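Local coordinates for adhesion and penetration protein autotransporter (PDB 3SYJ) that promotes bacterial adherence to and invasion of host cells, self-associates to drive bacterial aggregation, and probably acts as a serine protease, at residues Phe662-Val665 / Gln669-Ile672; Asn118-Lys123 / Glu264-Thr269; Gly6-Tyr11 / Glu607-Pro612; Gly477-Leu482 / Phe543-Lys548; Gln289-Gln294 / Pro299-Ile304. One frame throughout, in Å; residues are numbered along the deposited sequence.

How the contacts relate
The five contacts are spread along the elongated Hap passenger domain. Contacts 2 and 5 lie at one end, where Thr269 CG2 touches Ile302 CG2 at 4.2 Å; contact 1 sits on the other side of the chain's centre, its centre about 68 Å from that of contact 5. Contacts 2 and 3 tie the N-terminal protease region to later parts of the chain and rest on carboxylates: a buried stack with a guanidinium in contact 2, a backbone N-H and waters in contact 3. Contact 4 pairs a charge on a solenoid strand with one on a loop after a later strand and is only partly buried. Contacts 1 and 5 are local, one a buried amide grip, the other a partly exposed strand pair.

Contact 1 (Phe662-Val665 / Gln669-Ile672); sequences FGVV and QNTI
The backbones of Val664 and Asn670 approach to 6.1 Å between CA atoms, too far for strand pairing, so the Asn670 side chain spans the gap. Its amide grips the main chain of Val665 at two points. OD1 accepts from Val665 N at 2.8 Å in a nearly straight bond (168° at the hydrogen), with the donor tilted from the carbonyl plane of the amide. On the same amide, ND2 gives a proton to Val665 O over 3.2 Å. That oxygen lies almost in the plane of the donating amide, although the nitrogen stands above the plane of the accepting carbonyl. With CG anti to its own carbonyl carbon (chi1 -50°), the amide extends toward the loop, and the two bonds fix its rotation. Both polar ends of this buried group are thereby engaged.

The amide also lies against Val664, whose side chain crosses that of asparagine at about a right angle: OD1 is 3.5 Å from Val664 CB. Beside this polar pair the contact turns apolar. Val664 CG1 meets the CD1 end of Ile672 at 4.2 Å, while Leu689 packs on both Val664 and Asn670. Through its backbone Asn670 bonds to Val687 in strand 682-688, and Val664 likewise bonds to Leu720.

The amide pairs with the N-H and C=O of one residue, joining the start of the antiparallel hairpin 669-675/682-688 to the loop leaving strand 659-662. Such a hairpin, inserted between successive coils, is a local elaboration of the parallel beta-solenoid of this autotransporter passenger domain.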
# COMPACT_ATOMS: atom_id res chain seq x y z
N PHE A 662 -10.80 -21.82 -12.89
CA PHE A 662 -11.26 -22.04 -11.52
C PHE A 662 -12.78 -21.91 -11.38
O PHE A 662 -13.37 -20.93 -11.84
CB PHE A 662 -10.62 -21.04 -10.56
CG PHE A 662 -9.12 -20.99 -10.61
CD1 PHE A 662 -8.36 -21.59 -9.63
CD2 PHE A 662 -8.47 -20.30 -11.63
CE1 PHE A 662 -6.97 -21.52 -9.66
CE2 PHE A 662 -7.09 -20.23 -11.67
CZ PHE A 662 -6.34 -20.84 -10.68
N GLY A 663 -13.40 -22.89 -10.73
CA GLY A 663 -14.81 -22.81 -10.39
C GLY A 663 -15.72 -23.48 -11.40
O GLY A 663 -15.41 -23.51 -12.59
N VAL A 664 -16.83 -24.02 -10.93
CA VAL A 664 -17.89 -24.50 -11.82
C VAL A 664 -19.03 -23.49 -11.81
O VAL A 664 -19.26 -22.82 -10.81
CB VAL A 664 -18.43 -25.87 -11.41
CG1 VAL A 664 -17.35 -26.93 -11.59
CG2 VAL A 664 -18.92 -25.83 -9.97
N VAL A 665 -19.73 -23.39 -12.93
CA VAL A 665 -20.78 -22.38 -13.08
C VAL A 665 -22.18 -23.00 -12.97
O VAL A 665 -22.52 -23.91 -13.73
CB VAL A 665 -20.67 -21.66 -14.45
CG1 VAL A 665 -21.79 -20.64 -14.60
CG2 VAL A 665 -19.31 -21.00 -14.61
N GLN A 669 -23.19 -26.30 -18.29
CA GLN A 669 -22.46 -27.56 -18.27
C GLN A 669 -21.04 -27.28 -17.82
O GLN A 669 -20.46 -26.26 -18.20
CB GLN A 669 -22.46 -28.22 -19.65
CG GLN A 669 -23.84 -28.69 -20.09
CD GLN A 669 -23.78 -29.71 -21.21
OE1 GLN A 669 -22.84 -29.72 -22.01
NE2 GLN A 669 -24.79 -30.58 -21.27
N ASN A 670 -20.51 -28.16 -17.00
CA ASN A 670 -19.11 -28.12 -16.61
C ASN A 670 -18.51 -29.49 -16.85
O ASN A 670 -19.20 -30.50 -16.73
CB ASN A 670 -18.97 -27.73 -15.15
CG ASN A 670 -19.77 -26.49 -14.80
OD1 ASN A 670 -19.24 -25.38 -14.78
ND2 ASN A 670 -21.05 -26.67 -14.53
N THR A 671 -17.23 -29.54 -17.19
CA THR A 671 -16.55 -30.82 -17.34
C THR A 671 -16.20 -31.38 -15.96
O THR A 671 -15.42 -30.78 -15.22
CB THR A 671 -15.28 -30.70 -18.21
OG1 THR A 671 -15.63 -30.17 -19.50
CG2 THR A 671 -14.65 -32.07 -18.40
N ILE A 672 -16.81 -32.50 -15.60
CA ILE A 672 -16.59 -33.09 -14.28
C ILE A 672 -15.82 -34.41 -14.40
O ILE A 672 -16.21 -35.30 -15.16
CB ILE A 672 -17.92 -33.32 -13.54
CG1 ILE A 672 -18.72 -32.02 -13.44
CG2 ILE A 672 -17.68 -33.91 -12.15
CD1 ILE A 672 -17.99 -30.89 -12.77

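Contact 2 (Asn118-Lys123 / Glu264-Thr269); sequences NPRLHK and ERDLHT
Arg120 and Asp266 meet face to face, their guanidinium and carboxylate planes only 3° apart. The close part of the contact is this single stack: Asp266 CG stands 3.7 Å above the guanidinium plane of Arg120, over its centre. The two side chains slide past each other in opposite directions, and Asp266 CB comes within 3.8 Å of Arg120 NH2. Asp266 OD2 is nearest to NE, also at 3.7 Å. This is a long salt bridge carried by charge alone, because the oxygen lies well out of the guanidinium plane and no N-H points at it.

Arg120 reaches Asp266 because CG is anti to the backbone N (chi1 -177°) and the chain continues extended to NE. The directed bonds of both groups are made with other residues: Arg120 NH1 donates to Asn335 OD1 and to Gly337 O, whereas Asp266 OD2 is hydrogen-bonded to Tyr67 OH. These partners hold the stacked groups at their polar ends.

In the fold, Arg120 lies on the short strand 120-121 of the protease region, paired with strand 96-100 and bonded on its other side to the chain around strand 67-69. Asp266 belongs to the region where helix 256-266 gives way to strand 269-272, the first of the parallel sheet. The stack therefore packs a protease strand against the junction with the solenoid.

Around this buried pair the segments diverge quickly. Even the CA atoms of Arg120 and Asp266 are 9.5 Å apart, and Glu264, Arg265 and His268 are exposed and make no contact with 118-123.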
# COMPACT_ATOMS: atom_id res chain seq x y z
N ASN A 118 -11.47 -72.36 14.32
CA ASN A 118 -10.51 -71.25 14.31
C ASN A 118 -9.42 -71.44 13.25
O ASN A 118 -8.28 -71.74 13.59
CB ASN A 118 -9.85 -71.11 15.67
CG ASN A 118 -10.48 -70.03 16.52
OD1 ASN A 118 -10.61 -68.89 16.09
ND2 ASN A 118 -10.85 -70.38 17.75
N PRO A 119 -9.77 -71.27 11.97
CA PRO A 119 -8.85 -71.52 10.86
C PRO A 119 -7.56 -70.70 10.95
O PRO A 119 -7.58 -69.54 11.35
CB PRO A 119 -9.65 -71.10 9.63
CG PRO A 119 -11.07 -71.25 10.04
CD PRO A 119 -11.11 -70.90 11.50
N ARG A 120 -6.46 -71.34 10.57
CA ARG A 120 -5.16 -70.69 10.45
C ARG A 120 -4.93 -70.41 8.96
O ARG A 120 -5.21 -71.25 8.12
CB ARG A 120 -4.07 -71.62 11.00
CG ARG A 120 -2.66 -71.06 11.00
CD ARG A 120 -1.65 -72.14 11.36
NE ARG A 120 -0.36 -71.58 11.75
CZ ARG A 120 0.81 -72.22 11.65
NH1 ARG A 120 0.85 -73.46 11.17
NH2 ARG A 120 1.93 -71.62 12.03
N LEU A 121 -4.45 -69.20 8.66
CA LEU A 121 -4.20 -68.77 7.28
C LEU A 121 -2.73 -68.95 6.93
O LEU A 121 -1.89 -69.05 7.82
CB LEU A 121 -4.60 -67.31 7.12
CG LEU A 121 -6.04 -67.01 7.54
CD1 LEU A 121 -6.34 -65.52 7.42
CD2 LEU A 121 -7.00 -67.83 6.70
N HIS A 122 -2.41 -68.99 5.65
CA HIS A 122 -1.04 -69.28 5.24
C HIS A 122 -0.13 -68.05 5.30
O HIS A 122 1.10 -68.19 5.30
CB HIS A 122 -0.98 -69.98 3.87
CG HIS A 122 -1.06 -69.05 2.69
ND1 HIS A 122 -2.10 -68.17 2.51
CD2 HIS A 122 -0.25 -68.91 1.62
CE1 HIS A 122 -1.91 -67.50 1.38
NE2 HIS A 122 -0.79 -67.93 0.83
N LYS A 123 -0.72 -66.86 5.39
CA LYS A 123 0.05 -65.62 5.49
C LYS A 123 -0.49 -64.70 6.58
O LYS A 123 -1.68 -64.73 6.89
CB LYS A 123 0.02 -64.87 4.17
CG LYS A 123 0.78 -65.53 3.04
CD LYS A 123 2.28 -65.40 3.20
CE LYS A 123 3.00 -66.00 1.99
NZ LYS A 123 4.47 -65.79 2.05
N GLU A 264 -0.82 -71.28 20.86
CA GLU A 264 0.39 -71.76 21.53
C GLU A 264 0.91 -73.05 20.92
O GLU A 264 2.10 -73.37 21.02
CB GLU A 264 0.14 -71.94 23.03
CG GLU A 264 0.10 -70.62 23.80
CD GLU A 264 -0.61 -70.72 25.14
OE1 GLU A 264 -1.23 -71.77 25.42
OE2 GLU A 264 -0.54 -69.74 25.92
N ARG A 265 0.02 -73.79 20.27
CA ARG A 265 0.39 -74.99 19.54
C ARG A 265 1.26 -74.66 18.31
O ARG A 265 2.12 -75.44 17.91
CB ARG A 265 -0.87 -75.74 19.12
CG ARG A 265 -0.67 -77.05 18.40
CD ARG A 265 -2.02 -77.72 18.15
NE ARG A 265 -2.81 -77.83 19.38
CZ ARG A 265 -4.14 -77.82 19.43
NH1 ARG A 265 -4.86 -77.70 18.32
NH2 ARG A 265 -4.75 -77.92 20.61
N ASP A 266 1.03 -73.49 17.72
CA ASP A 266 1.74 -73.08 16.52
C ASP A 266 2.92 -72.15 16.81
O ASP A 266 3.79 -71.98 15.97
CB ASP A 266 0.77 -72.39 15.54
CG ASP A 266 -0.34 -73.32 15.06
OD1 ASP A 266 -0.03 -74.48 14.71
OD2 ASP A 266 -1.52 -72.87 15.03
N LEU A 267 2.93 -71.55 17.99
CA LEU A 267 4.01 -70.64 18.37
C LEU A 267 4.47 -70.96 19.78
O LEU A 267 3.91 -70.45 20.75
CB LEU A 267 3.53 -69.18 18.27
CG LEU A 267 4.47 -68.06 18.74
CD1 LEU A 267 5.93 -68.38 18.44
CD2 LEU A 267 4.09 -66.70 18.12
N HIS A 268 5.49 -71.80 19.88
CA HIS A 268 5.96 -72.31 21.16
C HIS A 268 7.48 -72.23 21.32
O HIS A 268 8.02 -72.55 22.38
CB HIS A 268 5.49 -73.76 21.35
CG HIS A 268 5.96 -74.69 20.27
ND1 HIS A 268 5.40 -74.71 19.01
CD2 HIS A 268 6.94 -75.62 20.26
CE1 HIS A 268 6.02 -75.61 18.27
NE2 HIS A 268 6.96 -76.18 19.00
N THR A 269 8.17 -71.82 20.27
CA THR A 269 9.62 -71.72 20.31
C THR A 269 10.07 -70.27 20.45
O THR A 269 9.93 -69.48 19.50
CB THR A 269 10.27 -72.37 19.06
OG1 THR A 269 9.99 -73.78 19.04
CG2 THR A 269 11.77 -72.17 19.07

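Contact 3 (Gly6-Tyr11 / Glu607-Pro612); sequences GIDYQY and EMEGIP
The C-terminal end of helix 603-609, closed by a Schellman motif, meets the first turn of helix 9-17, linking the N-terminal protease region to an excursion from the beta-solenoid. Gly610 is the C-prime residue of the motif, its positive phi turning the chain away after Glu609; Ile611 N bonds back to Ser606 O, and Gly610 N makes a weak bond to Glu607 O.

Glu609, the last residue of the helix, carries the contact. CG lies anti to its backbone N (chi1 -180°) and the chain bends at chi2 (62°), which brings the carboxylate against Asp8 and Tyr9. OE2 accepts from Tyr9 N at 2.8 Å, in a bond close to straight (166°) that meets the oxygen from above the carboxylate plane. As the bound N-H belongs to the start of helix 9-17, the partial positive charge of that helix end would favour a charged carboxylate. Lys34, in a salt bridge with OE1, should act in the same sense.

Asp8 brings a like charge close, OD1 standing 3.8 Å from Glu609 OE2 with the carboxylate planes nearly perpendicular. The Tyr9 ring leads away from the contact to pack edge-to-face on Trp161, its OH bonded to that of Tyr177.

Three waters bridge the segments. One lies between Ile7 O and Glu609 OE1, another between Asp8 OD1 and Glu609 O. The third accepts from Gln10 N, extending the grip to the next residue of the helix, and donates to Glu609 OE2 at 2.7 Å.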
# COMPACT_ATOMS: atom_id res chain seq x y z
N GLY A 6 -39.09 -50.46 4.95
CA GLY A 6 -39.50 -49.11 5.31
C GLY A 6 -38.35 -48.12 5.42
O GLY A 6 -38.55 -46.92 5.58
N ILE A 7 -37.12 -48.65 5.34
CA ILE A 7 -35.91 -47.83 5.37
C ILE A 7 -35.07 -48.14 4.13
O ILE A 7 -34.97 -49.30 3.72
CB ILE A 7 -35.10 -48.13 6.65
CG1 ILE A 7 -35.82 -47.56 7.87
CG2 ILE A 7 -33.68 -47.57 6.56
CD1 ILE A 7 -35.29 -48.09 9.18
N ASP A 8 -34.49 -47.10 3.53
CA ASP A 8 -33.65 -47.26 2.34
C ASP A 8 -32.67 -48.40 2.53
O ASP A 8 -31.98 -48.47 3.55
CB ASP A 8 -32.84 -46.00 2.05
CG ASP A 8 -33.69 -44.88 1.48
OD1 ASP A 8 -34.78 -45.17 0.96
OD2 ASP A 8 -33.25 -43.72 1.56
N TYR A 9 -32.61 -49.29 1.55
CA TYR A 9 -31.68 -50.41 1.59
C TYR A 9 -30.26 -49.89 1.67
O TYR A 9 -29.39 -50.54 2.25
CB TYR A 9 -31.84 -51.27 0.33
CG TYR A 9 -31.39 -52.71 0.49
CD1 TYR A 9 -31.78 -53.48 1.58
CD2 TYR A 9 -30.60 -53.31 -0.48
CE1 TYR A 9 -31.37 -54.81 1.71
CE2 TYR A 9 -30.20 -54.63 -0.36
CZ TYR A 9 -30.58 -55.37 0.73
OH TYR A 9 -30.16 -56.68 0.82
N GLN A 10 -30.02 -48.71 1.11
CA GLN A 10 -28.68 -48.13 1.10
C GLN A 10 -28.04 -48.06 2.49
O GLN A 10 -26.83 -48.27 2.63
CB GLN A 10 -28.66 -46.76 0.43
CG GLN A 10 -27.26 -46.32 0.01
CD GLN A 10 -26.68 -47.21 -1.10
OE1 GLN A 10 -27.37 -47.57 -2.05
NE2 GLN A 10 -25.39 -47.54 -0.98
N TYR A 11 -28.84 -47.77 3.51
CA TYR A 11 -28.32 -47.70 4.88
C TYR A 11 -27.60 -48.99 5.25
O TYR A 11 -26.48 -48.98 5.75
CB TYR A 11 -29.43 -47.46 5.89
CG TYR A 11 -29.88 -46.02 6.01
CD1 TYR A 11 -29.11 -45.10 6.71
CD2 TYR A 11 -31.08 -45.60 5.45
CE1 TYR A 11 -29.53 -43.78 6.83
CE2 TYR A 11 -31.50 -44.30 5.57
CZ TYR A 11 -30.73 -43.39 6.26
OH TYR A 11 -31.17 -42.09 6.36
N GLU A 607 -35.90 -51.42 -9.08
CA GLU A 607 -37.04 -50.56 -9.41
C GLU A 607 -37.96 -50.38 -8.21
O GLU A 607 -38.48 -49.29 -7.98
CB GLU A 607 -37.82 -51.13 -10.59
CG GLU A 607 -37.23 -50.78 -11.94
CD GLU A 607 -37.57 -51.81 -13.00
OE1 GLU A 607 -38.69 -52.36 -12.95
OE2 GLU A 607 -36.72 -52.06 -13.88
N MET A 608 -38.15 -51.45 -7.45
CA MET A 608 -38.96 -51.41 -6.25
C MET A 608 -38.33 -50.48 -5.22
O MET A 608 -39.02 -49.66 -4.60
CB MET A 608 -39.11 -52.83 -5.68
CG MET A 608 -40.03 -52.92 -4.49
SD MET A 608 -40.83 -54.53 -4.30
CE MET A 608 -41.50 -54.26 -2.66
N GLU A 609 -37.02 -50.60 -5.04
CA GLU A 609 -36.30 -49.75 -4.11
C GLU A 609 -36.15 -48.32 -4.64
O GLU A 609 -35.99 -47.38 -3.87
CB GLU A 609 -34.93 -50.37 -3.78
CG GLU A 609 -34.08 -49.57 -2.81
CD GLU A 609 -34.70 -49.41 -1.43
OE1 GLU A 609 -35.67 -50.14 -1.11
OE2 GLU A 609 -34.22 -48.56 -0.66
N GLY A 610 -36.23 -48.15 -5.96
CA GLY A 610 -36.09 -46.83 -6.55
C GLY A 610 -34.66 -46.33 -6.70
O GLY A 610 -34.42 -45.12 -6.65
N ILE A 611 -33.71 -47.24 -6.90
CA ILE A 611 -32.30 -46.88 -7.08
C ILE A 611 -31.75 -47.52 -8.36
O ILE A 611 -32.20 -48.59 -8.76
CB ILE A 611 -31.47 -47.39 -5.91
CG1 ILE A 611 -31.67 -48.89 -5.75
CG2 ILE A 611 -31.84 -46.66 -4.63
CD1 ILE A 611 -30.84 -49.52 -4.67
N PRO A 612 -30.75 -46.88 -8.98
CA PRO A 612 -30.15 -47.42 -10.22
C PRO A 612 -29.43 -48.73 -9.95
O PRO A 612 -29.01 -48.99 -8.83
CB PRO A 612 -29.10 -46.36 -10.59
CG PRO A 612 -29.35 -45.19 -9.71
CD PRO A 612 -30.01 -45.71 -8.48
O HOH W 1 -35.45 -50.86 1.57
O HOH W 2 -35.05 -45.86 -1.61
O HOH W 3 -31.71 -47.54 -0.92

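Contact 4 (Gly477-Leu482 / Phe543-Lys548); sequences GGRLDL and FGETDK
Opposite charges bring Arg479 and Glu545 together: NH1 of the arginine is modelled 2.7 Å from Glu545 OE2 in a salt bridge. NH1 sits too close to another atom of the model, so its exact place, and the length of the bridge, are uncertain. The carboxylate comes over one face of the guanidinium, OE2 standing 3.4 Å from CZ, with the two planes 50° apart and the side chains crossing at about a right angle. Along the aliphatic part of the arginine, CD lies 3.5 Å from Glu545 OE1. The glutamate gets there by a fold in its chain: CG is anti to the backbone N (chi1 178°), and a turn at chi2 (61°) swings the carboxylate toward strand 478-481.

That strand is part of one coil of the parallel beta-solenoid of the passenger domain, flanked by strands 455-460 and 499-502. From Phe543, the end of strand 542-543, the chain leaves into a loop that brings Glu545 to Arg479, so the ion pair joins a strand to a loop one coil beyond its neighbour 499-502, over Val502 and Met500.

Hydrogen bonds hold the carboxylate in position. OE2 accepts from Asp547 N at 2.8 Å through its anti lone pair, the one pointing away from OE1, and OE1 bonds to His504 NE2. Both oxygens of Glu545 are therefore engaged beyond the arginine.

A water donates to Gly544 O at 3.1 Å; its weak bond from Arg479 NH1 shares the uncertainty of that atom, and its contact with Thr546 OG1 at 3.4 Å is also weak.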
# COMPACT_ATOMS: atom_id res chain seq x y z
N GLY A 477 -4.11 -47.72 1.80
CA GLY A 477 -2.80 -47.19 1.47
C GLY A 477 -1.84 -47.15 2.64
O GLY A 477 -1.82 -48.06 3.47
N GLY A 478 -1.05 -46.08 2.68
CA GLY A 478 0.07 -45.94 3.59
C GLY A 478 1.03 -44.88 3.05
O GLY A 478 0.69 -44.16 2.11
N ARG A 479 2.22 -44.78 3.64
CA ARG A 479 3.17 -43.72 3.27
C ARG A 479 4.32 -44.23 2.43
O ARG A 479 5.03 -45.15 2.83
CB ARG A 479 3.73 -43.00 4.51
CG ARG A 479 2.80 -41.94 5.09
CD ARG A 479 3.29 -41.38 6.42
NE ARG A 479 2.19 -41.23 7.36
CZ ARG A 479 1.27 -40.28 7.29
NH1 ARG A 479 1.32 -39.38 6.32
NH2 ARG A 479 0.29 -40.21 8.18
N LEU A 480 4.49 -43.64 1.25
CA LEU A 480 5.70 -43.83 0.48
C LEU A 480 6.57 -42.61 0.76
O LEU A 480 6.26 -41.50 0.31
CB LEU A 480 5.39 -43.93 -1.02
CG LEU A 480 6.60 -43.88 -1.95
CD1 LEU A 480 7.60 -44.97 -1.60
CD2 LEU A 480 6.20 -43.97 -3.43
N ASP A 481 7.62 -42.81 1.55
CA ASP A 481 8.55 -41.74 1.90
C ASP A 481 9.75 -41.76 0.96
O ASP A 481 10.64 -42.60 1.10
CB ASP A 481 9.00 -41.86 3.36
CG ASP A 481 10.13 -40.89 3.71
OD1 ASP A 481 10.22 -39.82 3.07
OD2 ASP A 481 10.92 -41.19 4.63
N LEU A 482 9.75 -40.83 0.01
CA LEU A 482 10.80 -40.73 -0.99
C LEU A 482 12.17 -40.44 -0.38
O LEU A 482 13.20 -40.68 -1.02
CB LEU A 482 10.44 -39.64 -1.99
CG LEU A 482 9.11 -39.85 -2.71
CD1 LEU A 482 8.91 -38.74 -3.69
CD2 LEU A 482 9.11 -41.20 -3.40
N PHE A 543 -0.22 -35.79 -1.72
CA PHE A 543 1.17 -35.43 -1.98
C PHE A 543 1.63 -34.47 -0.89
O PHE A 543 1.13 -33.36 -0.78
CB PHE A 543 1.32 -34.75 -3.34
CG PHE A 543 1.18 -35.69 -4.49
CD1 PHE A 543 2.18 -36.59 -4.79
CD2 PHE A 543 0.05 -35.67 -5.28
CE1 PHE A 543 2.06 -37.47 -5.85
CE2 PHE A 543 -0.09 -36.54 -6.36
CZ PHE A 543 0.92 -37.44 -6.64
N GLY A 544 2.56 -34.91 -0.06
CA GLY A 544 3.02 -34.09 1.05
C GLY A 544 2.51 -34.66 2.36
O GLY A 544 1.47 -35.33 2.39
N GLU A 545 3.23 -34.40 3.43
CA GLU A 545 2.87 -34.92 4.73
C GLU A 545 1.85 -34.00 5.40
O GLU A 545 2.03 -32.78 5.43
CB GLU A 545 4.12 -35.05 5.61
CG GLU A 545 3.83 -35.53 7.01
CD GLU A 545 3.20 -36.91 7.04
OE1 GLU A 545 3.87 -37.89 6.64
OE2 GLU A 545 2.03 -37.01 7.45
N THR A 546 0.78 -34.58 5.92
CA THR A 546 -0.23 -33.79 6.62
C THR A 546 -0.07 -33.84 8.13
O THR A 546 -0.57 -32.97 8.84
CB THR A 546 -1.65 -34.26 6.27
OG1 THR A 546 -1.72 -35.69 6.37
CG2 THR A 546 -2.03 -33.83 4.86
N ASP A 547 0.63 -34.85 8.63
CA ASP A 547 0.84 -35.00 10.07
C ASP A 547 1.84 -33.97 10.59
O ASP A 547 3.00 -33.95 10.18
CB ASP A 547 1.33 -36.41 10.42
CG ASP A 547 1.49 -36.62 11.92
OD1 ASP A 547 1.28 -35.65 12.69
OD2 ASP A 547 1.81 -37.75 12.34
N LYS A 548 1.37 -33.11 11.49
CA LYS A 548 2.21 -32.04 12.02
C LYS A 548 3.44 -32.58 12.77
O LYS A 548 4.48 -31.92 12.81
CB LYS A 548 1.40 -31.14 12.94
CG LYS A 548 0.26 -30.40 12.26
CD LYS A 548 0.78 -29.33 11.32
CE LYS A 548 -0.33 -28.39 10.87
NZ LYS A 548 0.21 -27.30 10.00
O HOH W 4 -0.00 -37.50 4.07

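Contact 5 (Gln289-Gln294 / Pro299-Ile304); sequences QGSITQ and PSEIKI
Ile304 holds CG1 between its backbone N and carbonyl carbon (chi1 65°), which lays that carbon over the main chain of Gly290, 3.5 Å from Gly290 C. Ile292, on the same face, takes the other course, CG1 anti to the carbonyl carbon (chi1 -71°), and the two side chains cross at about a right angle, with Ile292 CD1 3.9 Å from Ile304 CG2. Ile302 also lies on this face, its CD1 3.4 Å from Ile292 O. Ile282, Leu340 and Phe342 take up this apolar face on the inner side.

The reverse face is polar. Ser291 OG lies 2.8 Å from Glu301 OE2, and Lys303, bent at three successive torsions, folds back so that CE sits 3.2 Å from Gly290 O and NZ is near Gln289 CG.

Between the faces, hydrogen-bonded pairs alternate with non-hydrogen-bonded ones. Ile292 and Ile302 bond reciprocally, Ile292 N to Ile302 O at 2.8 Å; Gly290 and Ile304 do likewise, and Gln294 N closes the series on Ser300 O at 2.7 Å. The CA-H groups of Ser291 and Thr293 also point at carbonyls across the gap.

The strands run antiparallel at 153°, forming a beta hairpin whose strand 289-294 also pairs antiparallel with strand 279-285 beside the first coils of the beta-solenoid, its apolar face turned to the solenoid strand 340-343.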
# COMPACT_ATOMS: atom_id res chain seq x y z
N GLN A 289 11.76 -80.80 8.40
CA GLN A 289 12.62 -80.81 9.58
C GLN A 289 13.65 -79.69 9.57
O GLN A 289 14.31 -79.44 8.56
CB GLN A 289 13.26 -82.17 9.79
CG GLN A 289 12.61 -82.94 10.91
CD GLN A 289 12.75 -84.44 10.76
OE1 GLN A 289 13.08 -84.94 9.68
NE2 GLN A 289 12.49 -85.17 11.84
N GLY A 290 13.77 -79.02 10.70
CA GLY A 290 14.65 -77.87 10.80
C GLY A 290 15.37 -77.80 12.12
O GLY A 290 15.04 -78.52 13.07
N SER A 291 16.36 -76.91 12.19
CA SER A 291 17.15 -76.76 13.40
C SER A 291 17.64 -75.33 13.59
O SER A 291 17.98 -74.65 12.62
CB SER A 291 18.33 -77.72 13.37
OG SER A 291 18.74 -78.05 14.68
N ILE A 292 17.67 -74.89 14.84
CA ILE A 292 18.22 -73.60 15.19
C ILE A 292 19.36 -73.80 16.17
O ILE A 292 19.16 -74.32 17.27
CB ILE A 292 17.17 -72.68 15.85
CG1 ILE A 292 16.13 -72.22 14.83
CG2 ILE A 292 17.84 -71.47 16.48
CD1 ILE A 292 15.00 -71.40 15.44
N THR A 293 20.56 -73.39 15.78
CA THR A 293 21.71 -73.49 16.66
C THR A 293 21.96 -72.17 17.38
O THR A 293 22.10 -71.12 16.75
CB THR A 293 22.97 -73.92 15.90
OG1 THR A 293 22.96 -75.35 15.73
CG2 THR A 293 24.22 -73.51 16.65
N GLN A 294 21.99 -72.18 18.69
CA GLN A 294 22.31 -71.03 19.52
C GLN A 294 23.75 -71.04 19.97
O GLN A 294 24.18 -71.94 20.63
CB GLN A 294 21.42 -71.06 20.75
CG GLN A 294 21.21 -69.77 21.48
CD GLN A 294 20.29 -69.94 22.65
OE1 GLN A 294 19.53 -70.87 22.68
NE2 GLN A 294 20.37 -69.06 23.63
N PRO A 299 20.05 -75.92 25.66
CA PRO A 299 20.89 -76.57 24.67
C PRO A 299 21.26 -75.71 23.50
O PRO A 299 20.61 -74.74 23.16
CB PRO A 299 20.02 -77.72 24.22
CG PRO A 299 18.74 -77.25 24.43
CD PRO A 299 18.72 -76.51 25.65
N SER A 300 22.36 -76.08 22.88
CA SER A 300 22.89 -75.35 21.79
C SER A 300 21.95 -75.53 20.62
O SER A 300 21.75 -74.63 19.85
CB SER A 300 24.30 -75.84 21.47
OG SER A 300 24.31 -77.21 21.22
N GLU A 301 21.38 -76.71 20.50
CA GLU A 301 20.52 -76.94 19.34
C GLU A 301 19.03 -77.11 19.67
O GLU A 301 18.66 -77.81 20.62
CB GLU A 301 21.03 -78.12 18.52
CG GLU A 301 20.06 -78.61 17.45
CD GLU A 301 20.74 -79.41 16.35
OE1 GLU A 301 21.96 -79.17 16.13
OE2 GLU A 301 20.08 -80.27 15.71
N ILE A 302 18.18 -76.47 18.87
CA ILE A 302 16.73 -76.54 19.04
C ILE A 302 16.08 -77.05 17.75
O ILE A 302 16.29 -76.48 16.69
CB ILE A 302 16.12 -75.16 19.35
CG1 ILE A 302 16.73 -74.57 20.63
CG2 ILE A 302 14.62 -75.26 19.47
CD1 ILE A 302 17.97 -73.70 20.39
N LYS A 303 15.29 -78.13 17.85
CA LYS A 303 14.62 -78.67 16.67
C LYS A 303 13.39 -77.82 16.35
O LYS A 303 12.65 -77.44 17.25
CB LYS A 303 14.18 -80.12 16.91
CG LYS A 303 15.31 -81.15 16.90
CD LYS A 303 16.10 -81.16 15.58
CE LYS A 303 15.22 -81.43 14.35
NZ LYS A 303 14.80 -82.86 14.17
N ILE A 304 13.16 -77.53 15.07
CA ILE A 304 11.95 -76.81 14.67
C ILE A 304 11.26 -77.52 13.49
O ILE A 304 11.87 -78.31 12.79
CB ILE A 304 12.26 -75.36 14.28
CG1 ILE A 304 13.15 -75.31 13.04
CG2 ILE A 304 12.92 -74.64 15.44
CD1 ILE A 304 13.49 -73.92 12.56